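Local atomic coordinates of polysaccharide Lyase Family 6 (Bacteroides cellulosilyticus, PDB entry 6QPS), a protein that probably cleaves alginate as a calcium-binding family 6 polysaccharide lyase, with specificity for mannuronic acid, in a human gut bacterium. Residues G158-N163 / Q182-A187; D188-N193 / S223-R228; R228-D233 / H252-R257; S247-H252 / C269-Y274. One frame throughout, in Å; residues are numbered along the deposited sequence. Where two conformers were deposited one is given.

Contact 1 of 4, residues G158-N163 / Q182-A187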
loop_
_atom_site.group_PDB
_atom_site.type_symbol
_atom_site.label_atom_id
_atom_site.label_comp_id
_atom_site.label_asym_id
_atom_site.label_seq_id
_atom_site.Cartn_x
_atom_site.Cartn_y
_atom_site.Cartn_z
ATOM N N GLY A 158 4.071 7.442 9.945
ATOM C CA GLY A 158 4.676 8.281 8.929
ATOM C C GLY A 158 6.139 7.936 8.709
ATOM O O GLY A 158 6.979 8.130 9.598
ATOM N N LEU A 159 6.453 7.399 7.538
ATOM C CA LEU A 159 7.840 7.157 7.184
ATOM C C LEU A 159 8.492 8.432 6.649
ATOM O O LEU A 159 7.897 9.174 5.849
ATOM C CB LEU A 159 7.899 6.036 6.148
ATOM C CG LEU A 159 7.817 4.594 6.652
ATOM C CD1 LEU A 159 7.635 3.585 5.522
ATOM C CD2 LEU A 159 9.116 4.242 7.426
ATOM N N ARG A 160 9.712 8.691 7.134
ATOM C CA ARG A 160 10.574 9.804 6.743
ATOM C C ARG A 160 11.984 9.238 6.614
ATOM O O ARG A 160 12.241 8.101 7.006
ATOM C CB ARG A 160 10.603 10.895 7.830
ATOM C CG ARG A 160 9.223 11.260 8.423
ATOM C CD ARG A 160 8.701 12.555 7.949
ATOM N NE ARG A 160 7.499 12.927 8.691
ATOM C CZ ARG A 160 6.736 13.975 8.415
ATOM N NH1 ARG A 160 7.017 14.775 7.394
ATOM N NH2 ARG A 160 5.663 14.207 9.177
ATOM N N GLY A 161 12.925 10.060 6.164
ATOM C CA GLY A 161 14.320 9.629 6.176
ATOM C C GLY A 161 14.637 8.617 5.085
ATOM O O GLY A 161 14.168 8.704 3.948
ATOM N N THR A 162 15.512 7.666 5.421
ATOM C CA THR A 162 16.031 6.704 4.457
ATOM C C THR A 162 16.210 5.338 5.118
ATOM O O THR A 162 16.481 5.226 6.320
ATOM C CB THR A 162 17.397 7.151 3.863
ATOM O OG1 THR A 162 18.337 7.326 4.930
ATOM C CG2 THR A 162 17.286 8.444 3.074
ATOM N N ASN A 163 16.061 4.297 4.301
ATOM C CA ASN A 163 16.438 2.941 4.672
ATOM C C ASN A 163 15.707 2.453 5.913
ATOM O O ASN A 163 16.268 1.685 6.695
ATOM C CB ASN A 163 17.952 2.817 4.898
ATOM C CG ASN A 163 18.763 3.253 3.697
ATOM O OD1 ASN A 163 19.352 4.340 3.688
ATOM N ND2 ASN A 163 18.791 2.413 2.670
ATOM N N GLN A 182 1.779 6.476 5.714
ATOM C CA GLN A 182 2.194 7.495 4.760
ATOM C C GLN A 182 3.709 7.497 4.606
ATOM O O GLN A 182 4.445 7.539 5.604
ATOM C CB GLN A 182 1.772 8.873 5.264
ATOM C CG GLN A 182 2.304 10.056 4.453
ATOM C CD GLN A 182 1.585 10.220 3.124
ATOM O OE1 GLN A 182 0.363 10.276 3.068
ATOM N NE2 GLN A 182 2.355 10.319 2.040
ATOM N N VAL A 183 4.172 7.488 3.361
ATOM C CA VAL A 183 5.576 7.740 3.037
ATOM C C VAL A 183 5.689 9.228 2.700
ATOM O O VAL A 183 5.211 9.676 1.647
ATOM C CB VAL A 183 6.062 6.833 1.895
ATOM C CG1 VAL A 183 7.547 7.095 1.642
ATOM C CG2 VAL A 183 5.821 5.358 2.232
ATOM N N TRP A 184 6.319 9.992 3.589
ATOM C CA TRP A 184 6.477 11.425 3.409
ATOM C C TRP A 184 7.746 11.728 2.639
ATOM O O TRP A 184 8.824 11.257 3.011
ATOM C CB TRP A 184 6.629 12.098 4.764
ATOM C CG TRP A 184 5.400 12.088 5.637
ATOM C CD1 TRP A 184 5.070 11.154 6.571
ATOM C CD2 TRP A 184 4.369 13.090 5.690
ATOM N NE1 TRP A 184 3.889 11.499 7.199
ATOM C CE2 TRP A 184 3.448 12.688 6.685
ATOM C CE3 TRP A 184 4.136 14.285 5.000
ATOM C CZ2 TRP A 184 2.310 13.430 6.991
ATOM C CZ3 TRP A 184 3.014 15.024 5.321
ATOM C CH2 TRP A 184 2.106 14.580 6.292
ATOM N N LEU A 185 7.622 12.521 1.583
ATOM C CA LEU A 185 8.749 12.953 0.780
ATOM C C LEU A 185 8.865 14.471 0.817
ATOM O O LEU A 185 7.867 15.200 0.902
ATOM C CB LEU A 185 8.574 12.538 -0.672
ATOM C CG LEU A 185 8.133 11.108 -0.932
ATOM C CD1 LEU A 185 7.872 10.917 -2.436
ATOM C CD2 LEU A 185 9.125 10.079 -0.454
ATOM N N SER A 186 10.094 14.958 0.759
ATOM C CA SER A 186 10.324 16.383 0.597
ATOM C C SER A 186 11.382 16.589 -0.470
ATOM O O SER A 186 12.086 15.650 -0.846
ATOM C CB SER A 186 10.826 17.017 1.893
ATOM O OG SER A 186 12.113 16.523 2.210
ATOM N N ALA A 187 11.547 17.849 -0.897
ATOM C CA ALA A 187 12.466 18.149 -1.982
ATOM C C ALA A 187 13.873 17.684 -1.652
ATOM O O ALA A 187 14.615 17.259 -2.544
ATOM C CB ALA A 187 12.453 19.652 -2.277
#

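Contact 2 of 4, residues D188-N193 / S223-R228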
loop_
_atom_site.group_PDB
_atom_site.type_symbol
_atom_site.label_atom_id
_atom_site.label_comp_id
_atom_site.label_asym_id
_atom_site.label_seq_id
_atom_site.Cartn_x
_atom_site.Cartn_y
_atom_site.Cartn_z
ATOM N N ASP A 188 14.278 17.783 -0.388
ATOM C CA ASP A 188 15.619 17.354 -0.008
ATOM C C ASP A 188 15.683 15.982 0.690
ATOM O O ASP A 188 16.788 15.513 0.992
ATOM C CB ASP A 188 16.303 18.458 0.813
ATOM C CG ASP A 188 16.332 19.820 0.073
ATOM O OD1 ASP A 188 15.886 20.839 0.664
ATOM O OD2 ASP A 188 16.799 19.882 -1.092
ATOM N N ASN A 189 14.532 15.297 0.930
ATOM C CA ASN A 189 14.520 13.928 1.460
ATOM C C ASN A 189 13.375 13.170 0.792
ATOM O O ASN A 189 12.287 13.002 1.348
ATOM C CB ASN A 189 14.392 13.932 2.982
ATOM C CG ASN A 189 14.235 12.547 3.563
ATOM O OD1 ASN A 189 13.335 12.281 4.357
ATOM N ND2 ASN A 189 15.111 11.636 3.158
ATOM N N HIS A 190 13.634 12.680 -0.425
ATOM C CA HIS A 190 12.630 11.932 -1.180
ATOM C C HIS A 190 13.070 10.524 -1.547
ATOM O O HIS A 190 12.248 9.603 -1.544
ATOM C CB HIS A 190 12.215 12.690 -2.460
ATOM C CG HIS A 190 13.360 13.073 -3.358
ATOM N ND1 HIS A 190 13.855 12.235 -4.335
ATOM C CD2 HIS A 190 14.095 14.209 -3.434
ATOM C CE1 HIS A 190 14.843 12.839 -4.974
ATOM N NE2 HIS A 190 15.020 14.029 -4.436
ATOM N N LEU A 191 14.347 10.320 -1.865
ATOM C CA LEU A 191 14.833 9.013 -2.316
ATOM C C LEU A 191 15.114 8.189 -1.065
ATOM O O LEU A 191 16.120 8.410 -0.384
ATOM C CB LEU A 191 16.049 9.190 -3.221
ATOM C CG LEU A 191 16.095 8.138 -4.350
ATOM C CD1 LEU A 191 17.077 8.472 -5.463
ATOM C CD2 LEU A 191 16.420 6.755 -3.838
ATOM N N ASN A 192 14.182 7.306 -0.698
ATOM C CA ASN A 192 14.189 6.673 0.626
ATOM C C ASN A 192 14.664 5.233 0.654
ATOM O O ASN A 192 15.272 4.819 1.638
ATOM C CB ASN A 192 12.818 6.761 1.305
ATOM C CG ASN A 192 11.687 6.306 0.420
ATOM O OD1 ASN A 192 11.422 5.108 0.256
ATOM N ND2 ASN A 192 10.972 7.278 -0.129
ATOM N N ASN A 193 14.366 4.434 -0.365
ATOM C CA ASN A 193 14.666 3.005 -0.305
ATOM C C ASN A 193 14.063 2.369 0.951
ATOM O O ASN A 193 14.638 1.440 1.543
ATOM C CB ASN A 193 16.173 2.742 -0.362
ATOM C CG ASN A 193 16.769 3.001 -1.723
ATOM O OD1 ASN A 193 16.602 2.196 -2.651
ATOM N ND2 ASN A 193 17.450 4.132 -1.869
ATOM N N SER A 223 5.293 14.384 -6.227
ATOM C CA SER A 223 5.063 13.204 -7.050
ATOM C C SER A 223 6.042 13.052 -8.210
ATOM O O SER A 223 6.141 11.949 -8.771
ATOM C CB SER A 223 3.630 13.201 -7.593
ATOM O OG SER A 223 3.380 14.330 -8.421
ATOM N N GLN A 224 6.736 14.116 -8.603
ATOM C CA GLN A 224 7.727 14.021 -9.670
ATOM C C GLN A 224 9.081 13.557 -9.167
ATOM O O GLN A 224 10.011 13.421 -9.969
ATOM C CB GLN A 224 7.842 15.348 -10.426
ATOM C CG GLN A 224 6.478 15.892 -10.889
ATOM C CD GLN A 224 5.707 14.912 -11.749
ATOM O OE1 GLN A 224 6.053 14.652 -12.906
ATOM N NE2 GLN A 224 4.639 14.375 -11.190
ATOM N N LEU A 225 9.198 13.266 -7.884
ATOM C CA LEU A 225 10.471 12.889 -7.286
ATOM C C LEU A 225 10.609 11.375 -7.158
ATOM O O LEU A 225 9.631 10.647 -6.963
ATOM C CB LEU A 225 10.598 13.504 -5.891
ATOM C CG LEU A 225 10.449 15.018 -5.832
ATOM C CD1 LEU A 225 10.417 15.487 -4.369
ATOM C CD2 LEU A 225 11.563 15.703 -6.617
ATOM N N GLU A 226 11.858 10.906 -7.219
ATOM C CA GLU A 226 12.155 9.482 -7.054
ATOM C C GLU A 226 12.080 9.091 -5.586
ATOM O O GLU A 226 12.745 9.697 -4.736
ATOM C CB GLU A 226 13.548 9.161 -7.625
ATOM C CG GLU A 226 13.973 7.693 -7.500
ATOM C CD GLU A 226 15.256 7.304 -8.255
ATOM O OE1 GLU A 226 15.817 8.159 -8.963
ATOM O OE2 GLU A 226 15.682 6.135 -8.116
ATOM N N SER A 227 11.271 8.070 -5.301
ATOM C CA SER A 227 11.062 7.533 -3.966
ATOM C C SER A 227 11.758 6.196 -3.756
ATOM O O SER A 227 12.469 6.017 -2.763
ATOM C CB SER A 227 9.545 7.409 -3.739
ATOM O OG SER A 227 9.240 6.909 -2.444
ATOM N N ARG A 228 11.558 5.250 -4.670
ATOM C CA ARG A 228 12.185 3.941 -4.590
ATOM C C ARG A 228 11.756 3.178 -3.334
ATOM O O ARG A 228 12.542 2.430 -2.740
ATOM C CB ARG A 228 13.707 4.056 -4.718
ATOM C CG ARG A 228 14.337 2.870 -5.383
ATOM C CD ARG A 228 14.313 2.939 -6.907
ATOM N NE ARG A 228 14.933 1.732 -7.443
ATOM C CZ ARG A 228 14.305 0.784 -8.127
ATOM N NH1 ARG A 228 13.013 0.876 -8.395
ATOM N NH2 ARG A 228 14.977 -0.276 -8.557
HETATM O O HOH W 1 14.604 0.327 -2.883
#

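Contact 3 of 4, residues R228-D233 / H252-R257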
loop_
_atom_site.group_PDB
_atom_site.type_symbol
_atom_site.label_atom_id
_atom_site.label_comp_id
_atom_site.label_asym_id
_atom_site.label_seq_id
_atom_site.Cartn_x
_atom_site.Cartn_y
_atom_site.Cartn_z
ATOM N N ARG A 228 11.558 5.250 -4.670
ATOM C CA ARG A 228 12.185 3.941 -4.590
ATOM C C ARG A 228 11.756 3.178 -3.334
ATOM O O ARG A 228 12.542 2.430 -2.740
ATOM C CB ARG A 228 13.707 4.056 -4.718
ATOM C CG ARG A 228 14.337 2.870 -5.383
ATOM C CD ARG A 228 14.313 2.939 -6.907
ATOM N NE ARG A 228 14.933 1.732 -7.443
ATOM C CZ ARG A 228 14.305 0.784 -8.127
ATOM N NH1 ARG A 228 13.013 0.876 -8.395
ATOM N NH2 ARG A 228 14.977 -0.276 -8.557
ATOM N N THR A 229 10.475 3.311 -2.961
ATOM C CA THR A 229 9.905 2.501 -1.886
ATOM C C THR A 229 9.548 1.116 -2.430
ATOM O O THR A 229 9.010 1.000 -3.537
ATOM C CB THR A 229 8.638 3.166 -1.340
ATOM O OG1 THR A 229 8.926 4.512 -0.955
ATOM C CG2 THR A 229 8.102 2.419 -0.118
ATOM N N ILE A 230 9.814 0.074 -1.642
ATOM C CA ILE A 230 9.491 -1.312 -2.006
ATOM C C ILE A 230 8.393 -1.816 -1.079
ATOM O O ILE A 230 8.560 -1.837 0.150
ATOM C CB ILE A 230 10.729 -2.224 -1.973
ATOM C CG1 ILE A 230 11.761 -1.735 -2.990
ATOM C CG2 ILE A 230 10.328 -3.684 -2.226
ATOM C CD1 ILE A 230 13.042 -2.512 -2.996
ATOM N N VAL A 231 7.266 -2.198 -1.674
ATOM C CA VAL A 231 6.104 -2.740 -0.963
ATOM C C VAL A 231 5.948 -4.191 -1.434
ATOM O O VAL A 231 5.523 -4.433 -2.574
ATOM C CB VAL A 231 4.843 -1.922 -1.278
ATOM C CG1 VAL A 231 3.626 -2.461 -0.549
ATOM C CG2 VAL A 231 5.065 -0.430 -0.966
ATOM N N GLU A 232 6.305 -5.161 -0.583
ATOM C CA GLU A 232 6.507 -6.543 -1.017
ATOM C C GLU A 232 5.945 -7.550 -0.020
ATOM O O GLU A 232 6.115 -7.410 1.187
ATOM C CB GLU A 232 8.017 -6.753 -1.230
ATOM C CG GLU A 232 8.459 -8.081 -1.780
ATOM C CD GLU A 232 9.983 -8.150 -1.895
ATOM O OE1 GLU A 232 10.657 -8.215 -0.841
ATOM O OE2 GLU A 232 10.516 -8.082 -3.041
ATOM N N ASP A 233 5.255 -8.566 -0.529
ATOM C CA ASP A 233 4.837 -9.701 0.291
ATOM C C ASP A 233 3.902 -9.288 1.437
ATOM O O ASP A 233 3.955 -9.868 2.520
ATOM C CB ASP A 233 6.033 -10.491 0.848
ATOM C CG ASP A 233 6.857 -11.165 -0.217
ATOM O OD1 ASP A 233 6.292 -11.686 -1.194
ATOM O OD2 ASP A 233 8.104 -11.173 -0.088
ATOM N N HIS A 252 9.339 5.510 -9.392
ATOM C CA HIS A 252 10.303 4.411 -9.290
ATOM C C HIS A 252 10.064 3.498 -8.085
ATOM O O HIS A 252 10.995 2.853 -7.601
ATOM C CB HIS A 252 11.755 4.898 -9.317
ATOM C CG HIS A 252 12.136 5.681 -10.527
ATOM N ND1 HIS A 252 12.371 5.088 -11.751
ATOM C CD2 HIS A 252 12.368 7.006 -10.699
ATOM C CE1 HIS A 252 12.740 6.016 -12.617
ATOM N NE2 HIS A 252 12.748 7.187 -12.008
ATOM N N ASN A 253 8.824 3.397 -7.608
ATOM C CA ASN A 253 8.492 2.468 -6.541
ATOM C C ASN A 253 8.300 1.064 -7.111
ATOM O O ASN A 253 8.065 0.874 -8.308
ATOM C CB ASN A 253 7.223 2.946 -5.830
ATOM C CG ASN A 253 7.404 4.350 -5.272
ATOM O OD1 ASN A 253 8.184 4.552 -4.335
ATOM N ND2 ASN A 253 6.701 5.325 -5.831
ATOM N N VAL A 254 8.387 0.073 -6.233
ATOM C CA VAL A 254 8.255 -1.339 -6.600
ATOM C C VAL A 254 7.172 -1.952 -5.717
ATOM O O VAL A 254 7.281 -1.905 -4.487
ATOM C CB VAL A 254 9.562 -2.124 -6.407
ATOM C CG1 VAL A 254 9.390 -3.555 -6.819
ATOM C CG2 VAL A 254 10.693 -1.519 -7.235
ATOM N N LEU A 255 6.131 -2.514 -6.333
ATOM C CA LEU A 255 5.018 -3.136 -5.612
ATOM C C LEU A 255 4.938 -4.574 -6.115
ATOM O O LEU A 255 4.566 -4.810 -7.275
ATOM C CB LEU A 255 3.719 -2.351 -5.833
ATOM C CG LEU A 255 3.793 -0.913 -5.278
ATOM C CD1 LEU A 255 4.164 0.089 -6.370
ATOM C CD2 LEU A 255 2.526 -0.493 -4.557
ATOM N N ARG A 256 5.321 -5.535 -5.261
ATOM C CA ARG A 256 5.586 -6.906 -5.689
ATOM C C ARG A 256 4.979 -7.935 -4.736
ATOM O O ARG A 256 5.179 -7.867 -3.521
ATOM C CB ARG A 256 7.108 -7.133 -5.809
ATOM C CG ARG A 256 7.517 -8.547 -6.111
ATOM C CD ARG A 256 9.030 -8.745 -6.027
ATOM N NE ARG A 256 9.756 -7.963 -7.033
ATOM C CZ ARG A 256 10.731 -7.102 -6.769
ATOM N NH1 ARG A 256 11.100 -6.862 -5.521
ATOM N NH2 ARG A 256 11.328 -6.476 -7.781
ATOM N N ARG A 257 4.273 -8.913 -5.300
ATOM C CA ARG A 257 3.868 -10.120 -4.567
ATOM C C ARG A 257 2.952 -9.809 -3.382
ATOM O O ARG A 257 2.929 -10.536 -2.378
ATOM C CB ARG A 257 5.064 -10.976 -4.128
ATOM C CG ARG A 257 5.759 -11.734 -5.253
ATOM C CD ARG A 257 7.103 -12.314 -4.798
ATOM N NE ARG A 257 6.963 -13.124 -3.586
ATOM C CZ ARG A 257 7.041 -14.442 -3.542
ATOM N NH1 ARG A 257 7.227 -15.163 -4.640
ATOM N NH2 ARG A 257 6.897 -15.055 -2.376
HETATM O O HOH W 2 3.795 -13.182 -1.461
#

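Contact 4 of 4, residues S247-H252 / C269-Y274. With ACT (acetate ion), chain D.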
loop_
_atom_site.group_PDB
_atom_site.type_symbol
_atom_site.label_atom_id
_atom_site.label_comp_id
_atom_site.label_asym_id
_atom_site.label_seq_id
_atom_site.Cartn_x
_atom_site.Cartn_y
_atom_site.Cartn_z
ATOM N N SER A 247 -2.242 4.239 -2.799
ATOM C CA SER A 247 -2.179 5.405 -3.682
ATOM C C SER A 247 -0.705 5.756 -3.910
ATOM O O SER A 247 -0.030 6.312 -3.035
ATOM C CB SER A 247 -2.945 6.533 -3.020
ATOM O OG SER A 247 -3.017 7.698 -3.796
ATOM N N VAL A 248 -0.183 5.357 -5.068
ATOM C CA VAL A 248 1.206 5.635 -5.433
ATOM C C VAL A 248 1.260 7.041 -6.027
ATOM O O VAL A 248 0.581 7.316 -7.022
ATOM C CB VAL A 248 1.747 4.591 -6.431
ATOM C CG1 VAL A 248 3.229 4.885 -6.706
ATOM C CG2 VAL A 248 1.566 3.145 -5.924
ATOM N N LYS A 249 2.029 7.936 -5.394
ATOM C CA LYS A 249 2.116 9.340 -5.779
ATOM C C LYS A 249 3.576 9.808 -5.815
ATOM O O LYS A 249 3.926 10.865 -5.277
ATOM C CB LYS A 249 1.270 10.213 -4.837
ATOM C CG LYS A 249 -0.243 9.994 -4.999
ATOM C CD LYS A 249 -1.052 10.899 -4.069
ATOM C CE LYS A 249 -2.492 11.029 -4.530
ATOM N NZ LYS A 249 -3.319 11.876 -3.614
ATOM N N SER A 250 4.446 9.017 -6.456
ATOM C CA SER A 250 5.872 9.316 -6.593
ATOM C C SER A 250 6.453 8.295 -7.575
ATOM O O SER A 250 5.722 7.468 -8.133
ATOM C CB SER A 250 6.590 9.342 -5.244
ATOM O OG SER A 250 6.438 8.092 -4.585
ATOM N N CYS A 251 7.762 8.399 -7.834
ATOM C CA CYS A 251 8.394 7.686 -8.937
ATOM C C CYS A 251 9.261 6.508 -8.505
ATOM O O CYS A 251 9.873 6.509 -7.429
ATOM C CB CYS A 251 9.251 8.645 -9.786
ATOM S SG CYS A 251 8.415 10.089 -10.480
ATOM N N HIS A 252 9.339 5.510 -9.392
ATOM C CA HIS A 252 10.303 4.411 -9.290
ATOM C C HIS A 252 10.064 3.498 -8.085
ATOM O O HIS A 252 10.995 2.853 -7.601
ATOM C CB HIS A 252 11.755 4.898 -9.317
ATOM C CG HIS A 252 12.136 5.681 -10.527
ATOM N ND1 HIS A 252 12.371 5.088 -11.751
ATOM C CD2 HIS A 252 12.368 7.006 -10.699
ATOM C CE1 HIS A 252 12.740 6.016 -12.617
ATOM N NE2 HIS A 252 12.748 7.187 -12.008
ATOM N N CYS A 269 -1.770 3.787 -9.570
ATOM C CA CYS A 269 -0.614 4.592 -9.981
ATOM C C CYS A 269 -1.173 5.990 -10.225
ATOM O O CYS A 269 -1.471 6.383 -11.362
ATOM C CB CYS A 269 0.007 4.012 -11.252
ATOM S SG CYS A 269 0.930 2.473 -10.957
ATOM N N ARG A 270 -1.368 6.737 -9.125
ATOM C CA ARG A 270 -2.138 7.984 -9.173
ATOM C C ARG A 270 -1.324 9.165 -9.684
ATOM O O ARG A 270 -1.794 9.916 -10.554
ATOM C CB ARG A 270 -2.755 8.287 -7.798
ATOM C CG ARG A 270 -3.541 9.594 -7.768
ATOM C CD ARG A 270 -4.742 9.596 -8.734
ATOM N NE ARG A 270 -5.376 10.910 -8.775
ATOM C CZ ARG A 270 -5.042 11.886 -9.607
ATOM N NH1 ARG A 270 -4.103 11.682 -10.527
ATOM N NH2 ARG A 270 -5.655 13.063 -9.544
ATOM N N HIS A 271 -0.131 9.358 -9.124
ATOM C CA HIS A 271 0.786 10.387 -9.598
ATOM C C HIS A 271 2.192 9.779 -9.631
ATOM O O HIS A 271 2.470 8.796 -8.939
ATOM C CB HIS A 271 0.860 11.613 -8.670
ATOM C CG HIS A 271 -0.422 12.344 -8.405
ATOM N ND1 HIS A 271 -1.251 12.843 -9.390
ATOM C CD2 HIS A 271 -0.936 12.787 -7.229
ATOM C CE1 HIS A 271 -2.249 13.510 -8.826
ATOM N NE2 HIS A 271 -2.071 13.504 -7.517
ATOM N N GLY A 272 3.085 10.382 -10.411
ATOM C CA GLY A 272 4.435 9.873 -10.583
ATOM C C GLY A 272 4.570 8.737 -11.593
ATOM O O GLY A 272 3.595 8.145 -12.073
ATOM N N HIS A 273 5.828 8.433 -11.925
ATOM C CA HIS A 273 6.196 7.695 -13.137
ATOM C C HIS A 273 7.115 6.524 -12.808
ATOM O O HIS A 273 7.780 6.482 -11.763
ATOM C CB HIS A 273 6.876 8.635 -14.167
ATOM C CG HIS A 273 6.192 9.961 -14.266
ATOM N ND1 HIS A 273 4.933 10.117 -14.816
ATOM C CD2 HIS A 273 6.559 11.174 -13.792
ATOM C CE1 HIS A 273 4.585 11.393 -14.717
ATOM N NE2 HIS A 273 5.535 12.041 -14.060
ATOM N N TYR A 274 7.147 5.568 -13.735
ATOM C CA TYR A 274 8.128 4.480 -13.736
ATOM C C TYR A 274 7.988 3.525 -12.553
ATOM O O TYR A 274 8.978 2.988 -12.034
ATOM C CB TYR A 274 9.555 5.025 -13.816
ATOM C CG TYR A 274 9.850 6.016 -14.918
ATOM C CD1 TYR A 274 9.834 5.626 -16.252
ATOM C CD2 TYR A 274 10.172 7.334 -14.633
ATOM C CE1 TYR A 274 10.148 6.511 -17.261
ATOM C CE2 TYR A 274 10.497 8.219 -15.640
ATOM C CZ TYR A 274 10.434 7.824 -16.960
ATOM O OH TYR A 274 10.756 8.721 -17.958
HETATM C C ACT D . -2.013 15.009 -2.170
HETATM O O ACT D . -1.639 14.018 -2.787
HETATM O OXT ACT D . -1.712 16.214 -2.354
HETATM C CH3 ACT D . -3.032 14.754 -1.065
HETATM O O HOH W 3 -4.209 13.927 -5.659
HETATM O O HOH W 4 11.703 2.322 -12.636
#

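Contact 1 of 4, residues G158-N163 / Q182-A187
The indole of Trp184 is met on both faces. Over one face lies the guanidinium of Arg160, its plane 7° from that of the ring and its CZ 3.6 Å from the centroid of the five-membered ring of Trp184, a stacked cation-pi pair. On the opposite face, CG of Gln182 sits toward the rim. At the indole edge, near its plane, come CA of Gly158, 3.7 Å from Trp184 NE1, and the carbonyl of Leu159, whose O is 3.5 Å from Trp184 CD1. The Arg160 chain bends at its second torsion (chi2 -105°), which lays its far end flat alongside the indole.

Strands 155-159 and 181-183, neighbours on one side of the beta-helix, run parallel, with Leu159 N bonded to Gln182 O at 2.8 Å and Trp184 N to Leu159 O at 2.9 Å. On the sheet face of Leu159 and Val183, Leu159 CD1 touches Val183 CG2 at 4.2 Å.

Outside the pair, Asp118 forms a salt bridge with Arg160 NE, while Gln182, its side chain about 7 Å from that of the calcium ligand Glu213, is held by Arg216 and the carbonyl of Gly218. With an acid paired to NE and an indole face against the guanidinium, the positive charge is probably well stabilised, and the rotation and tilt of this flat group are restrained where the two strands give way to loops.

Contact 2 of 4, residues D188-N193 / S223-R228
His190 and Asn192 both turn their CG into the crowded position between backbone N and carbonyl carbon (chi1 54° and 50°), and each thereby brings a nitrogen to the 223-228 loop. ND1 of His190 donates to Glu226 O at 2.8 Å; the bond is almost straight at 173° and lies in the ring plane. CB of Leu225 comes over a face of the same imidazole, 3.8 Å from His190 CG, a CH-pi contact with the side chains at about a right angle. Asn192 grips Ser227 twice: its ND2 donates to Ser227 OG at 2.9 Å and its backbone N to Ser227 O at 3.0 Å. Asn193 N adds a weak bond to that carbonyl. Alongside, CD1 of Leu191 rests against the Glu226 carboxylate carbon CD at 3.5 Å, and one water donates to both Asn193 OD1 and Arg228 O.

Thr229 OG1 is hydrogen-bonded to both Asn192 OD1 and Ser227 OG, tying the polar cluster to the residue just ahead of strand 230-237. The touching parts, 190-193 and 225-228, run in nearly the same direction. The first loop connects strands 181-183 and 195-197 and the second strands 215-218 and 230-237, so neighbouring coils stack here.

Contact 3 of 4, residues R228-D233 / H252-R257
This is an in-register parallel strand pairing on one side of the solenoid, where strands 230-232 and 254-256 run 4.8 Å apart with directions differing by 4°. Val231 sits at its centre, its N donating to Val254 O at 2.8 Å and its O accepting from Arg256 N at 2.9 Å. Before the strands begin, Asn253 OD1, through a lone pair, takes the Thr229 N-H at 2.9 Å. Nearby Arg228 NH1, in one of two conformers, donates to His252 O at 2.9 Å, in the guanidinium plane.

NH1 of Arg256 meets Glu232 OE2 at 2.8 Å in a salt bridge, nearly in line with the C-O bond, while CG1 of Val254 lies over a face of that guanidinium, toward its rim; its second acidic partner is Glu278. One residue on, Arg257 NE reaches the syn lone pair of Asp233 OD1 at 2.9 Å, with carboxylate and guanidinium nearly perpendicular (88°).

Val231 and Leu255 turn inward, near Ile217, Ile246 and Val248, while Ile230, Val254 and the Glu232-Arg256 pair lie on the other face. Parallel strands paired coil to coil are characteristic of the right-handed parallel beta-helix of the chondroitinase B-like family 6 lyases.

Contact 4 of 4, residues S247-H252 / C269-Y274
Val248 O accepts two neighbouring backbone donors, Arg270 N at 2.9 Å and His271 N at 3.0 Å, and this shared carbonyl marks a beta bulge where the register slips by one residue. Beyond it, Lys249 lies alongside His271, its CE 3.6 Å from His271 CD2. The lysine chain is extended past CG, which carries NZ to an acetate oxygen, ACT O, at 2.8 Å; a water joins NZ to His271 NE2. The acetate probably comes from the crystallisation liquor. Further along, Cys251 SG receives the His273 N-H at 3.4 Å, and His273 O takes the His252 N-H at 3.0 Å. The rings of His252 and Tyr274 finish the row, near parallel at 13° but slid apart, with centroids at 5.0 Å.

A second shell holds these groups. Gln224 bonds His273 NE2, Arg324 bonds Tyr274 OH, and Ser250 OG is tied to Ile217 O and Asn253 ND2. Ser247 OG bonds Glu244, a calcium ligand, placing this pairing beside the metal site. Strand 244-249 lies between strands 215-218 and 266-271 and pairs with both in parallel, although at the bulge the axes of 247-249 and 269-271 diverge by 41°; strand 291-295 continues the row beyond.

How the contacts relate
Four contacts sample how successive coils of one beta-helix are joined. Along the chain contact 1 closes before contact 2 opens, and contact 2 before contacts 3 and 4, whose segments alternate. Contacts 1 and 2 have centres 8 Å apart and touch through Asn163 and Asn192; contacts 2 and 3 share Arg228, and contacts 3 and 4 share His252, each of these pairs 11 to 13 Å between centres. Contacts 1 and 4, 15 Å apart, meet where Leu185 packs on Ser250. Strands 230-237 and 254-261 form one side of the solenoid; strands 155-159, 181-183, 244-249 and 266-271 lie on another, which reaches the calcium site. Together they join successive coils through two strand faces and the intervening loops.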